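Local coordinates for protein LS-24 (PDB 3LP9) that may play a role in the response to oxidative stress and in polyamine biosynthesis, probably binding hemin as a monomer and spermine as a dimer, at residues Glu71-Phe76 with Leu85-Pro90; Ala9-Lys14 with Ser67-Asn72; Asp49-Leu54 with Lys93-Ile98; Asn16-Phe21 with Ala176-His181. All coordinates share one frame; numbering follows the deposited sequence.

Interaction 1: residues Glu71-Phe76 with Leu85-Pro90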
loop_
_atom_site.group_PDB
_atom_site.type_symbol
_atom_site.label_atom_id
_atom_site.label_comp_id
_atom_site.label_asym_id
_atom_site.label_seq_id
_atom_site.Cartn_x
_atom_site.Cartn_y
_atom_site.Cartn_z
ATOM N N GLU A 71 18.521 12.314 -7.430
ATOM C CA GLU A 71 19.904 12.679 -7.340
ATOM C C GLU A 71 20.651 11.535 -6.712
ATOM O O GLU A 71 20.075 10.759 -5.970
ATOM C CB GLU A 71 20.102 13.924 -6.498
ATOM C CG GLU A 71 19.394 13.990 -5.128
ATOM C CD GLU A 71 19.584 15.383 -4.499
ATOM O OE1 GLU A 71 18.978 16.358 -4.987
ATOM O OE2 GLU A 71 20.318 15.520 -3.514
ATOM N N ASN A 72 21.944 11.436 -7.029
ATOM C CA ASN A 72 22.770 10.359 -6.509
ATOM C C ASN A 72 22.188 9.009 -6.926
ATOM O O ASN A 72 21.855 8.818 -8.110
ATOM C CB ASN A 72 22.927 10.511 -4.987
ATOM C CG ASN A 72 23.732 11.729 -4.637
ATOM O OD1 ASN A 72 24.714 11.987 -5.274
ATOM N ND2 ASN A 72 23.282 12.508 -3.679
ATOM N N ASN A 73 22.057 8.085 -5.989
ATOM C CA ASN A 73 21.489 6.795 -6.341
ATOM C C ASN A 73 20.061 6.702 -5.818
ATOM O O ASN A 73 19.621 5.640 -5.472
ATOM C CB ASN A 73 22.325 5.604 -5.806
ATOM C CG ASN A 73 23.789 5.640 -6.250
ATOM O OD1 ASN A 73 24.136 6.254 -7.242
ATOM N ND2 ASN A 73 24.642 4.953 -5.510
ATOM N N GLU A 74 19.336 7.819 -5.782
ATOM C CA GLU A 74 17.938 7.815 -5.352
ATOM C C GLU A 74 16.912 8.075 -6.448
ATOM O O GLU A 74 17.244 8.635 -7.469
ATOM C CB GLU A 74 17.722 8.828 -4.235
ATOM C CG GLU A 74 18.591 8.529 -3.025
ATOM C CD GLU A 74 18.447 9.511 -1.906
ATOM O OE1 GLU A 74 17.404 10.205 -1.851
ATOM O OE2 GLU A 74 19.366 9.567 -1.067
ATOM N N ALA A 75 15.665 7.622 -6.203
ATOM C CA ALA A 75 14.498 7.699 -7.143
ATOM C C ALA A 75 13.199 7.473 -6.351
ATOM O O ALA A 75 13.162 6.711 -5.402
ATOM C CB ALA A 75 14.589 6.688 -8.245
ATOM N N PHE A 76 12.143 8.153 -6.805
ATOM C CA PHE A 76 10.792 8.002 -6.290
ATOM C C PHE A 76 10.115 6.956 -7.160
ATOM O O PHE A 76 10.256 6.956 -8.378
ATOM C CB PHE A 76 10.012 9.343 -6.349
ATOM C CG PHE A 76 10.064 10.148 -5.066
ATOM C CD1 PHE A 76 9.350 9.742 -3.946
ATOM C CD2 PHE A 76 10.851 11.293 -4.974
ATOM C CE1 PHE A 76 9.385 10.467 -2.788
ATOM C CE2 PHE A 76 10.898 12.014 -3.815
ATOM C CZ PHE A 76 10.184 11.617 -2.716
ATOM N N LEU A 85 10.544 6.711 -1.640
ATOM C CA LEU A 85 11.856 7.168 -2.063
ATOM C C LEU A 85 12.890 6.078 -1.776
ATOM O O LEU A 85 13.055 5.716 -0.649
ATOM C CB LEU A 85 12.232 8.423 -1.338
ATOM C CG LEU A 85 13.590 8.995 -1.695
ATOM C CD1 LEU A 85 13.518 9.420 -3.185
ATOM C CD2 LEU A 85 14.016 10.121 -0.819
ATOM N N ILE A 86 13.572 5.553 -2.784
ATOM C CA ILE A 86 14.523 4.463 -2.607
ATOM C C ILE A 86 15.979 4.816 -2.989
ATOM O O ILE A 86 16.252 5.812 -3.662
ATOM C CB ILE A 86 14.113 3.191 -3.439
ATOM C CG1 ILE A 86 14.408 3.421 -4.945
ATOM C CG2 ILE A 86 12.665 2.827 -3.169
ATOM C CD1 ILE A 86 14.111 2.178 -5.844
ATOM N N ASP A 87 16.909 3.981 -2.501
ATOM C CA ASP A 87 18.271 4.020 -2.939
ATOM C C ASP A 87 18.439 2.739 -3.705
ATOM O O ASP A 87 18.378 1.697 -3.102
ATOM C CB ASP A 87 19.264 4.069 -1.782
ATOM C CG ASP A 87 20.686 4.342 -2.295
ATOM O OD1 ASP A 87 21.164 3.476 -3.099
ATOM O OD2 ASP A 87 21.279 5.427 -1.997
ATOM N N TYR A 88 18.610 2.803 -5.033
ATOM C CA TYR A 88 18.661 1.575 -5.832
ATOM C C TYR A 88 20.108 1.062 -5.984
ATOM O O TYR A 88 20.360 0.206 -6.797
ATOM C CB TYR A 88 18.019 1.781 -7.219
ATOM C CG TYR A 88 18.653 2.921 -8.013
ATOM C CD1 TYR A 88 18.153 4.234 -7.896
ATOM C CD2 TYR A 88 19.770 2.710 -8.837
ATOM C CE1 TYR A 88 18.725 5.286 -8.586
ATOM C CE2 TYR A 88 20.368 3.782 -9.535
ATOM C CZ TYR A 88 19.834 5.043 -9.412
ATOM O OH TYR A 88 20.361 6.122 -10.099
ATOM N N ALA A 89 21.018 1.640 -5.206
ATOM C CA ALA A 89 22.430 1.263 -5.121
ATOM C C ALA A 89 22.906 0.441 -6.302
ATOM O O ALA A 89 22.990 -0.803 -6.195
ATOM C CB ALA A 89 22.647 0.511 -3.859
ATOM N N PRO A 90 23.205 1.109 -7.448
ATOM C CA PRO A 90 23.609 0.413 -8.677
ATOM C C PRO A 90 24.942 -0.330 -8.650
ATOM O O PRO A 90 25.157 -1.181 -9.503
ATOM C CB PRO A 90 23.658 1.538 -9.702
ATOM C CG PRO A 90 24.035 2.693 -8.966
ATOM C CD PRO A 90 23.256 2.572 -7.653
HETATM O O HOH W 1 19.374 8.853 -9.209
HETATM O O HOH W 2 23.840 3.748 -2.914
HETATM O O HOH W 3 22.312 8.032 -3.212
#
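A75 and I86 face each other in the antiparallel hairpin of strands 74-79 and 82-87, at the heart of one blade of the four-bladed hemopexin propeller. They exchange two backbone hydrogen bonds, A75 N to I86 O (3.2 Å) and I86 N to A75 O (2.9 Å), flanked by the non-hydrogen-bonded pairs E74-D87 and F76-L85. Beyond E74, Y88 N donates to N73 O at 3.0 Å, carrying the ladder into the type II' turn E71-E74.

Apolar contact comes chiefly from L85. With CG anti to its own N (chi1 180°), the side chain sends CD1 over the centre of the F76 ring, 3.8 Å from the centroid, in a CH-pi contact, while CD2 touches E74 OE1. At the turn, N73 CB lies over one face of the Y88 ring, while N73 CG rests 3.4 Å from P90 CD.

The polar ends of N73 and Y88 look beyond the hairpin: N73 OD1 bonds S13 OG, and Y88 OH bonds S13 N. D87 OD1 accepts from A89 N (2.8 Å), closing an Asx turn. One water joins N72 O, E74 O and Y88 OH; another accepts from N73 N (2.8 Å) and donates to D87 OD2 (3.1 Å).

Interaction 2: residues Ala9-Lys14 with Ser67-Asn72. With NA (sodium ion), chain G.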
loop_
_atom_site.group_PDB
_atom_site.type_symbol
_atom_site.label_atom_id
_atom_site.label_comp_id
_atom_site.label_asym_id
_atom_site.label_seq_id
_atom_site.Cartn_x
_atom_site.Cartn_y
_atom_site.Cartn_z
ATOM N N ALA A 9 10.040 4.152 -15.793
ATOM C CA ALA A 9 11.424 4.171 -16.155
ATOM C C ALA A 9 12.130 5.263 -15.390
ATOM O O ALA A 9 11.549 6.288 -15.096
ATOM C CB ALA A 9 11.582 4.442 -17.670
ATOM N N PHE A 10 13.413 5.064 -15.110
ATOM C CA PHE A 10 14.239 6.145 -14.596
ATOM C C PHE A 10 15.705 5.992 -15.005
ATOM O O PHE A 10 16.176 4.920 -15.319
ATOM C CB PHE A 10 14.026 6.314 -13.072
ATOM C CG PHE A 10 14.682 5.276 -12.216
ATOM C CD1 PHE A 10 13.907 4.337 -11.534
ATOM C CD2 PHE A 10 16.094 5.332 -11.956
ATOM C CE1 PHE A 10 14.534 3.406 -10.647
ATOM C CE2 PHE A 10 16.722 4.420 -11.094
ATOM C CZ PHE A 10 15.954 3.469 -10.449
ATOM N N ARG A 11 16.394 7.115 -15.079
ATOM C CA ARG A 11 17.793 7.139 -15.413
ATOM C C ARG A 11 18.728 6.717 -14.245
ATOM O O ARG A 11 18.613 7.208 -13.089
ATOM C CB ARG A 11 18.178 8.553 -15.918
ATOM C CG ARG A 11 19.560 8.550 -16.599
ATOM C CD ARG A 11 20.116 9.870 -16.879
ATOM N NE ARG A 11 19.752 10.761 -15.829
ATOM C CZ ARG A 11 19.458 12.029 -16.020
ATOM N NH1 ARG A 11 19.500 12.545 -17.239
ATOM N NH2 ARG A 11 19.076 12.767 -14.998
ATOM N N SER A 12 19.690 5.848 -14.565
ATOM C CA SER A 12 20.685 5.435 -13.570
ATOM C C SER A 12 21.768 6.486 -13.414
ATOM O O SER A 12 22.033 7.240 -14.338
ATOM C CB SER A 12 21.302 4.107 -13.949
ATOM O OG SER A 12 22.196 3.687 -12.927
ATOM N N SER A 13 22.363 6.575 -12.226
ATOM C CA SER A 13 23.564 7.453 -12.035
ATOM C C SER A 13 24.753 6.870 -12.811
ATOM O O SER A 13 25.733 7.587 -13.093
ATOM C CB SER A 13 23.930 7.597 -10.551
ATOM O OG SER A 13 24.124 6.351 -9.943
ATOM N N LYS A 14 24.684 5.570 -13.117
ATOM C CA LYS A 14 25.678 4.921 -13.971
ATOM C C LYS A 14 25.435 5.308 -15.426
ATOM O O LYS A 14 24.362 5.046 -15.979
ATOM C CB LYS A 14 25.662 3.379 -13.824
ATOM C CG LYS A 14 26.084 2.890 -12.416
ATOM C CD LYS A 14 26.197 1.403 -12.355
ATOM C CE LYS A 14 27.292 0.887 -13.245
ATOM N NZ LYS A 14 27.333 -0.596 -13.029
ATOM N N SER A 67 7.890 6.490 -11.839
ATOM C CA SER A 67 9.168 6.748 -11.164
ATOM C C SER A 67 9.921 7.906 -11.738
ATOM O O SER A 67 9.558 8.430 -12.755
ATOM C CB SER A 67 10.093 5.523 -11.215
ATOM O OG SER A 67 10.482 5.199 -12.522
ATOM N N PHE A 68 11.039 8.248 -11.124
ATOM C CA PHE A 68 11.951 9.236 -11.654
ATOM C C PHE A 68 13.109 9.347 -10.676
ATOM O O PHE A 68 12.936 9.341 -9.448
ATOM C CB PHE A 68 11.271 10.586 -11.915
ATOM C CG PHE A 68 10.705 11.268 -10.643
ATOM C CD1 PHE A 68 9.338 11.210 -10.337
ATOM C CD2 PHE A 68 11.539 11.984 -9.781
ATOM C CE1 PHE A 68 8.849 11.844 -9.164
ATOM C CE2 PHE A 68 11.042 12.596 -8.622
ATOM C CZ PHE A 68 9.714 12.552 -8.316
ATOM N N ASP A 69 14.301 9.348 -11.241
ATOM C CA ASP A 69 15.532 9.590 -10.490
ATOM C C ASP A 69 15.549 11.004 -9.941
ATOM O O ASP A 69 15.032 11.929 -10.559
ATOM C CB ASP A 69 16.713 9.384 -11.404
ATOM C CG ASP A 69 16.550 10.078 -12.762
ATOM O OD1 ASP A 69 15.706 9.642 -13.598
ATOM O OD2 ASP A 69 17.342 10.999 -13.015
ATOM N N THR A 70 16.137 11.177 -8.753
ATOM C CA THR A 70 16.220 12.495 -8.123
ATOM C C THR A 70 17.676 12.910 -8.253
ATOM O O THR A 70 18.041 13.691 -9.121
ATOM C CB THR A 70 15.690 12.433 -6.645
ATOM O OG1 THR A 70 16.113 11.205 -6.041
ATOM C CG2 THR A 70 14.167 12.435 -6.614
ATOM N N GLU A 71 18.521 12.314 -7.430
ATOM C CA GLU A 71 19.904 12.679 -7.340
ATOM C C GLU A 71 20.651 11.535 -6.712
ATOM O O GLU A 71 20.075 10.759 -5.970
ATOM C CB GLU A 71 20.102 13.924 -6.498
ATOM C CG GLU A 71 19.394 13.990 -5.128
ATOM C CD GLU A 71 19.584 15.383 -4.499
ATOM O OE1 GLU A 71 18.978 16.358 -4.987
ATOM O OE2 GLU A 71 20.318 15.520 -3.514
ATOM N N ASN A 72 21.944 11.436 -7.029
ATOM C CA ASN A 72 22.770 10.359 -6.509
ATOM C C ASN A 72 22.188 9.009 -6.926
ATOM O O ASN A 72 21.855 8.818 -8.110
ATOM C CB ASN A 72 22.927 10.511 -4.987
ATOM C CG ASN A 72 23.732 11.729 -4.637
ATOM O OD1 ASN A 72 24.714 11.987 -5.274
ATOM N ND2 ASN A 72 23.282 12.508 -3.679
HETATM NA NA NA G . 14.064 10.805 -15.478
HETATM O O HOH W 4 11.859 8.845 -15.153
#
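A9-R11 and S67-D69 run alongside each other as parallel strand ends, their short axes 5.3 Å apart and 1° from alignment, and side chains rather than paired backbones bridge them. Both are innermost strands of neighbouring propeller blades, beside the central channel in which calcium is bound by N7, D65, D121 and D175.

D69 carries most of the contact. Its OD1 accepts from R11 N at 3.0 Å, the N-H arriving from well above the carboxylate plane (61° out of it), and the same oxygen coordinates a sodium ion at 2.8 Å. The other oxygen, OD2, forms a salt bridge with R11 NH2 (3.2 Å), the bond itself being weak. R11 bends at its third torsion to reach it, and the guanidinium and carboxylate planes stand 66° apart.

Two residues earlier on each strand, S67 OG donates weakly to A9 O at 3.0 Å and lies at the edge of the F10 ring. A9 O also accepts a hydrogen bond from a water that is a second ligand of the sodium ion, 3.0 Å from it. Nearer the loops, S13 CB packs on N72 O at 3.4 Å.

Sodium on one carboxylate oxygen and a guanidinium on the other would both stabilise the negative charge of D69, so it is probably ionised, linking the two strands and the cation.

Interaction 3: residues Asp49-Leu54 with Lys93-Ile98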
loop_
_atom_site.group_PDB
_atom_site.type_symbol
_atom_site.label_atom_id
_atom_site.label_comp_id
_atom_site.label_asym_id
_atom_site.label_seq_id
_atom_site.Cartn_x
_atom_site.Cartn_y
_atom_site.Cartn_z
ATOM N N ASP A 49 12.693 -9.662 -6.349
ATOM C CA ASP A 49 13.947 -10.480 -6.405
ATOM C C ASP A 49 15.124 -9.551 -6.672
ATOM O O ASP A 49 16.189 -9.690 -6.038
ATOM C CB ASP A 49 13.905 -11.566 -7.487
ATOM C CG ASP A 49 12.862 -12.613 -7.225
ATOM O OD1 ASP A 49 12.546 -12.895 -6.060
ATOM O OD2 ASP A 49 12.353 -13.184 -8.189
ATOM N N GLY A 50 14.917 -8.587 -7.569
ATOM C CA GLY A 50 15.956 -7.645 -7.915
ATOM C C GLY A 50 16.332 -6.632 -6.870
ATOM O O GLY A 50 17.503 -6.317 -6.702
ATOM N N PHE A 51 15.305 -6.064 -6.238
ATOM C CA PHE A 51 15.426 -5.030 -5.191
ATOM C C PHE A 51 14.855 -5.603 -3.907
ATOM O O PHE A 51 13.713 -5.309 -3.555
ATOM C CB PHE A 51 14.621 -3.763 -5.562
ATOM C CG PHE A 51 15.065 -3.109 -6.817
ATOM C CD1 PHE A 51 16.061 -2.161 -6.821
ATOM C CD2 PHE A 51 14.479 -3.434 -8.018
ATOM C CE1 PHE A 51 16.464 -1.557 -8.025
ATOM C CE2 PHE A 51 14.864 -2.844 -9.189
ATOM C CZ PHE A 51 15.873 -1.889 -9.183
ATOM N N LYS A 52 15.616 -6.446 -3.218
ATOM C CA LYS A 52 15.085 -7.158 -2.072
ATOM C C LYS A 52 14.456 -6.316 -0.972
ATOM O O LYS A 52 13.635 -6.838 -0.249
ATOM C CB LYS A 52 16.124 -8.132 -1.494
ATOM C CG LYS A 52 15.942 -9.524 -2.113
ATOM C CD LYS A 52 17.220 -10.359 -2.119
ATOM C CE LYS A 52 17.394 -11.022 -3.511
ATOM N NZ LYS A 52 18.708 -10.570 -4.072
ATOM N N SER A 53 14.882 -5.047 -0.808
ATOM C CA SER A 53 14.258 -4.145 0.138
ATOM C C SER A 53 12.751 -3.903 -0.178
ATOM O O SER A 53 11.992 -3.459 0.688
ATOM C CB SER A 53 15.035 -2.826 0.225
ATOM O OG SER A 53 14.711 -1.866 -0.764
ATOM N N LEU A 54 12.332 -4.211 -1.424
ATOM C CA LEU A 54 10.959 -3.988 -1.901
ATOM C C LEU A 54 10.118 -5.261 -1.865
ATOM O O LEU A 54 8.920 -5.199 -1.928
ATOM C CB LEU A 54 11.018 -3.428 -3.320
ATOM C CG LEU A 54 10.940 -1.925 -3.543
ATOM C CD1 LEU A 54 11.610 -1.136 -2.455
ATOM C CD2 LEU A 54 11.523 -1.548 -4.874
ATOM N N LYS A 93 24.565 -3.019 -5.063
ATOM C CA LYS A 93 23.365 -3.869 -5.160
ATOM C C LYS A 93 22.624 -3.916 -3.808
ATOM O O LYS A 93 21.841 -4.840 -3.535
ATOM C CB LYS A 93 23.730 -5.281 -5.682
ATOM C CG LYS A 93 24.704 -5.295 -6.894
ATOM C CD LYS A 93 24.184 -4.308 -7.926
ATOM C CE LYS A 93 24.771 -4.483 -9.350
ATOM N NZ LYS A 93 26.227 -4.268 -9.356
ATOM N N LYS A 94 22.849 -2.910 -2.962
ATOM C CA LYS A 94 22.217 -2.893 -1.665
ATOM C C LYS A 94 21.122 -1.822 -1.564
ATOM O O LYS A 94 21.242 -0.797 -0.842
ATOM C CB LYS A 94 23.268 -2.656 -0.610
ATOM C CG LYS A 94 22.951 -3.246 0.684
ATOM C CD LYS A 94 24.277 -3.476 1.397
ATOM C CE LYS A 94 25.177 -4.110 0.379
ATOM N NZ LYS A 94 26.595 -4.141 0.891
ATOM N N ASP A 95 20.032 -2.084 -2.288
ATOM C CA ASP A 95 18.836 -1.231 -2.245
ATOM C C ASP A 95 18.184 -1.134 -0.829
ATOM O O ASP A 95 18.092 -2.107 -0.071
ATOM C CB ASP A 95 17.850 -1.709 -3.296
ATOM C CG ASP A 95 17.507 -3.181 -3.143
ATOM O OD1 ASP A 95 18.327 -4.061 -3.491
ATOM O OD2 ASP A 95 16.408 -3.485 -2.639
ATOM N N LYS A 96 17.773 0.081 -0.490
ATOM C CA LYS A 96 17.014 0.340 0.700
ATOM C C LYS A 96 15.908 1.334 0.377
ATOM O O LYS A 96 15.983 2.078 -0.610
ATOM C CB LYS A 96 17.917 0.874 1.828
ATOM C CG LYS A 96 18.596 2.221 1.567
ATOM C CD LYS A 96 19.493 2.658 2.776
ATOM C CE LYS A 96 20.290 3.973 2.426
ATOM N NZ LYS A 96 21.023 4.545 3.600
ATOM N N ILE A 97 14.889 1.359 1.241
ATOM C CA ILE A 97 13.803 2.335 1.155
ATOM C C ILE A 97 14.309 3.465 2.010
ATOM O O ILE A 97 14.859 3.217 3.046
ATOM C CB ILE A 97 12.429 1.778 1.704
ATOM C CG1 ILE A 97 11.865 0.674 0.809
ATOM C CG2 ILE A 97 11.405 2.828 1.769
ATOM C CD1 ILE A 97 10.696 -0.033 1.428
ATOM N N ILE A 98 14.075 4.695 1.589
ATOM C CA ILE A 98 14.391 5.884 2.373
ATOM C C ILE A 98 13.147 6.617 2.960
ATOM O O ILE A 98 13.192 7.202 4.040
ATOM C CB ILE A 98 15.299 6.877 1.564
ATOM C CG1 ILE A 98 16.749 6.338 1.487
ATOM C CG2 ILE A 98 15.232 8.278 2.212
ATOM C CD1 ILE A 98 17.434 6.724 0.267
HETATM O O HOH W 5 18.467 -6.759 -3.544
#
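D95 turns its carboxylate onto the backbone of F51-S53, and a single oxygen, OD2, takes both direct hydrogen bonds. S53 N donates to it at 2.8 Å on the syn side; S53 OG donates to it at 3.0 Å on the anti side. Amide and hydroxyl of one serine thus grip the same atom from its two flanks, each about 20° out of the carboxylate plane. A chi1 of 55° tucks D95 CG between the backbone N and carbonyl carbon and sets the carboxylate against F51-S53. The other oxygen, OD1, accepts from a water at 2.7 Å; this water in turn accepts a hydrogen bond from K52 N and donates weakly to G50 O, so both carboxylate oxygens are tied to the opposing backbone.

The contact lies toward the outer rim of the propeller. Helix 47-50 follows the strands of one blade, and F51 is the first residue to leave helical geometry, whereas strand 96-98 belongs to the next blade. L54 N donates to F51 O at 2.8 Å, holding the turn that brings the S53 amide to D95.

Apolar groups fill in around this bond network. D95 CB meets the edge of the F51 ring near its plane, and the ring and carboxylate are almost perpendicular (82°). The F51 ring also meets that of Y26 and touches the side chain of Y88. Further along, L54 CD1 meets I97 CG1 at 3.7 Å, and I97 CD1 lies 3.7 Å from S53 O. The carbonyl I97 O accepts a hydrogen bond from Q56 NE2 of the second subunit.

Interaction 4: residues Asn16-Phe21 with Ala176-His181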
loop_
_atom_site.group_PDB
_atom_site.type_symbol
_atom_site.label_atom_id
_atom_site.label_comp_id
_atom_site.label_asym_id
_atom_site.label_seq_id
_atom_site.Cartn_x
_atom_site.Cartn_y
_atom_site.Cartn_z
ATOM N N ASN A 16 24.634 6.042 -19.128
ATOM C CA ASN A 16 23.997 5.365 -20.266
ATOM C C ASN A 16 23.150 4.142 -19.904
ATOM O O ASN A 16 22.789 3.366 -20.761
ATOM C CB ASN A 16 25.035 5.014 -21.324
ATOM C CG ASN A 16 25.547 6.221 -22.088
ATOM O OD1 ASN A 16 25.120 7.387 -21.905
ATOM N ND2 ASN A 16 26.464 5.955 -22.963
ATOM N N GLU A 17 22.784 4.018 -18.620
ATOM C CA GLU A 17 21.914 2.955 -18.104
ATOM C C GLU A 17 20.582 3.516 -17.561
ATOM O O GLU A 17 20.547 4.636 -17.044
ATOM C CB GLU A 17 22.654 2.186 -16.994
ATOM C CG GLU A 17 23.896 1.487 -17.531
ATOM C CD GLU A 17 24.631 0.684 -16.511
ATOM O OE1 GLU A 17 24.022 0.171 -15.538
ATOM O OE2 GLU A 17 25.873 0.574 -16.703
ATOM N N ALA A 18 19.510 2.710 -17.703
ATOM C CA ALA A 18 18.187 3.082 -17.276
ATOM C C ALA A 18 17.419 1.812 -16.843
ATOM O O ALA A 18 17.644 0.748 -17.376
ATOM C CB ALA A 18 17.487 3.798 -18.367
ATOM N N TYR A 19 16.551 1.940 -15.826
ATOM C CA TYR A 19 15.681 0.853 -15.345
ATOM C C TYR A 19 14.259 1.030 -15.953
ATOM O O TYR A 19 13.679 2.132 -15.940
ATOM C CB TYR A 19 15.624 0.886 -13.798
ATOM C CG TYR A 19 16.936 0.672 -13.097
ATOM C CD1 TYR A 19 17.296 -0.610 -12.641
ATOM C CD2 TYR A 19 17.830 1.725 -12.879
ATOM C CE1 TYR A 19 18.525 -0.844 -11.953
ATOM C CE2 TYR A 19 19.052 1.510 -12.203
ATOM C CZ TYR A 19 19.389 0.210 -11.750
ATOM O OH TYR A 19 20.601 -0.082 -11.156
ATOM N N PHE A 20 13.726 -0.054 -16.520
ATOM C CA PHE A 20 12.408 -0.017 -17.165
ATOM C C PHE A 20 11.581 -0.941 -16.329
ATOM O O PHE A 20 12.033 -2.058 -16.018
ATOM C CB PHE A 20 12.444 -0.541 -18.619
ATOM C CG PHE A 20 13.174 0.345 -19.612
ATOM C CD1 PHE A 20 13.615 1.608 -19.287
ATOM C CD2 PHE A 20 13.363 -0.096 -20.916
ATOM C CE1 PHE A 20 14.235 2.386 -20.184
ATOM C CE2 PHE A 20 13.967 0.681 -21.822
ATOM C CZ PHE A 20 14.436 1.942 -21.429
ATOM N N PHE A 21 10.402 -0.501 -15.933
ATOM C CA PHE A 21 9.528 -1.340 -15.153
ATOM C C PHE A 21 8.336 -1.818 -15.970
ATOM O O PHE A 21 7.605 -1.021 -16.557
ATOM C CB PHE A 21 9.116 -0.635 -13.842
ATOM C CG PHE A 21 10.288 -0.237 -12.991
ATOM C CD1 PHE A 21 10.935 -1.179 -12.207
ATOM C CD2 PHE A 21 10.789 1.042 -13.054
ATOM C CE1 PHE A 21 12.074 -0.838 -11.477
ATOM C CE2 PHE A 21 11.926 1.406 -12.333
ATOM C CZ PHE A 21 12.578 0.450 -11.531
ATOM N N ALA A 176 5.135 5.650 -19.758
ATOM C CA ALA A 176 6.331 5.851 -18.956
ATOM C C ALA A 176 7.246 6.904 -19.629
ATOM O O ALA A 176 7.040 7.303 -20.800
ATOM C CB ALA A 176 7.074 4.599 -18.826
ATOM N N ALA A 177 8.299 7.287 -18.909
ATOM C CA ALA A 177 9.272 8.233 -19.427
ATOM C C ALA A 177 10.535 8.237 -18.603
ATOM O O ALA A 177 10.554 7.662 -17.530
ATOM C CB ALA A 177 8.667 9.623 -19.504
ATOM N N PHE A 178 11.588 8.890 -19.111
ATOM C CA PHE A 178 12.835 9.145 -18.377
ATOM C C PHE A 178 13.730 10.094 -19.192
ATOM O O PHE A 178 13.785 9.985 -20.372
ATOM C CB PHE A 178 13.604 7.824 -17.964
ATOM C CG PHE A 178 14.476 7.228 -19.073
ATOM C CD1 PHE A 178 13.909 6.522 -20.134
ATOM C CD2 PHE A 178 15.864 7.404 -19.056
ATOM C CE1 PHE A 178 14.727 6.026 -21.155
ATOM C CE2 PHE A 178 16.683 6.894 -20.073
ATOM C CZ PHE A 178 16.132 6.219 -21.109
ATOM N N ALA A 179 14.410 11.010 -18.497
ATOM C CA ALA A 179 15.453 11.903 -19.008
ATOM C C ALA A 179 16.755 11.130 -19.342
ATOM O O ALA A 179 17.300 10.443 -18.478
ATOM C CB ALA A 179 15.746 12.918 -17.971
ATOM N N SER A 180 17.253 11.306 -20.570
ATOM C CA SER A 180 18.475 10.743 -21.028
ATOM C C SER A 180 19.722 11.341 -20.362
ATOM O O SER A 180 19.702 12.438 -19.766
ATOM C CB SER A 180 18.552 10.985 -22.532
ATOM O OG SER A 180 19.469 10.111 -23.177
ATOM N N HIS A 181 20.824 10.583 -20.480
ATOM C CA HIS A 181 22.134 11.022 -20.053
ATOM C C HIS A 181 22.583 12.106 -21.053
ATOM O O HIS A 181 23.529 12.905 -20.808
ATOM C CB HIS A 181 23.083 9.845 -20.085
ATOM C CG HIS A 181 22.856 8.853 -18.984
ATOM N ND1 HIS A 181 23.483 8.947 -17.752
ATOM C CD2 HIS A 181 22.123 7.716 -18.937
ATOM C CE1 HIS A 181 23.119 7.926 -16.983
ATOM N NE2 HIS A 181 22.289 7.173 -17.677
#
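F178 packs against A18 and F20 where the first and last blades of the hemopexin propeller meet, between strand 17-22 and the innermost strand 176-179. The touching parts run in nearly opposite directions, but their facing CA atoms, A18 and F178 among them, are too far apart for sheet pairing, so side chains make the junction.

A18 presents its methyl group to one face of the F178 ring: CB lies 4.0 Å from the centroid, a CH-pi contact, with CE2 the closest ring atom to CB at 3.6 Å. F20 approaches from further along the strand, its CE1 meeting F178 CE1 at 3.8 Å. F178 CE1 lies near the plane of the F20 ring, at its edge, while the two ring planes are inclined at 56°. With chi1 at 82°, the F178 ring stands off its strand and meets A18. Y31 and Y187 also meet the F178 ring, F189 abuts F20, and F178 CB lies 3.9 Å from the bound sodium ion.

Beyond the C-terminal end of strand 176-179, H181 takes over. Its imidazole slips under the start of strand 17-22, with N16 N 2.9 Å above the ring plane, over its centre, and N16 OD1 is 3.7 Å from H181 CB. In its own ring plane, H181 NE2 donates a nearly straight hydrogen bond to E17 O, 3.1 Å long with an angle of 165° at the hydrogen.

Overall arrangement
From the N terminus, the chain passes through 9-14 and 16-21, which lie on adjacent strands of the first blade. Interaction 2 closes a loop of 52 residues to the innermost strand of the second blade; interaction 4 spans 154 residues to the last blade, joining the ends of the propeller ring. These two loops cross. Interaction 3 links 49-54, after the first blade's outer strands, to 93-98; its loop crosses that of interaction 2 and nests within that of interaction 4. Innermost is interaction 1, a hairpin nested in the loops of interactions 3 and 4. It shares E71 and N72 with interaction 2, and the two contacts meet on adjacent strands of the second blade.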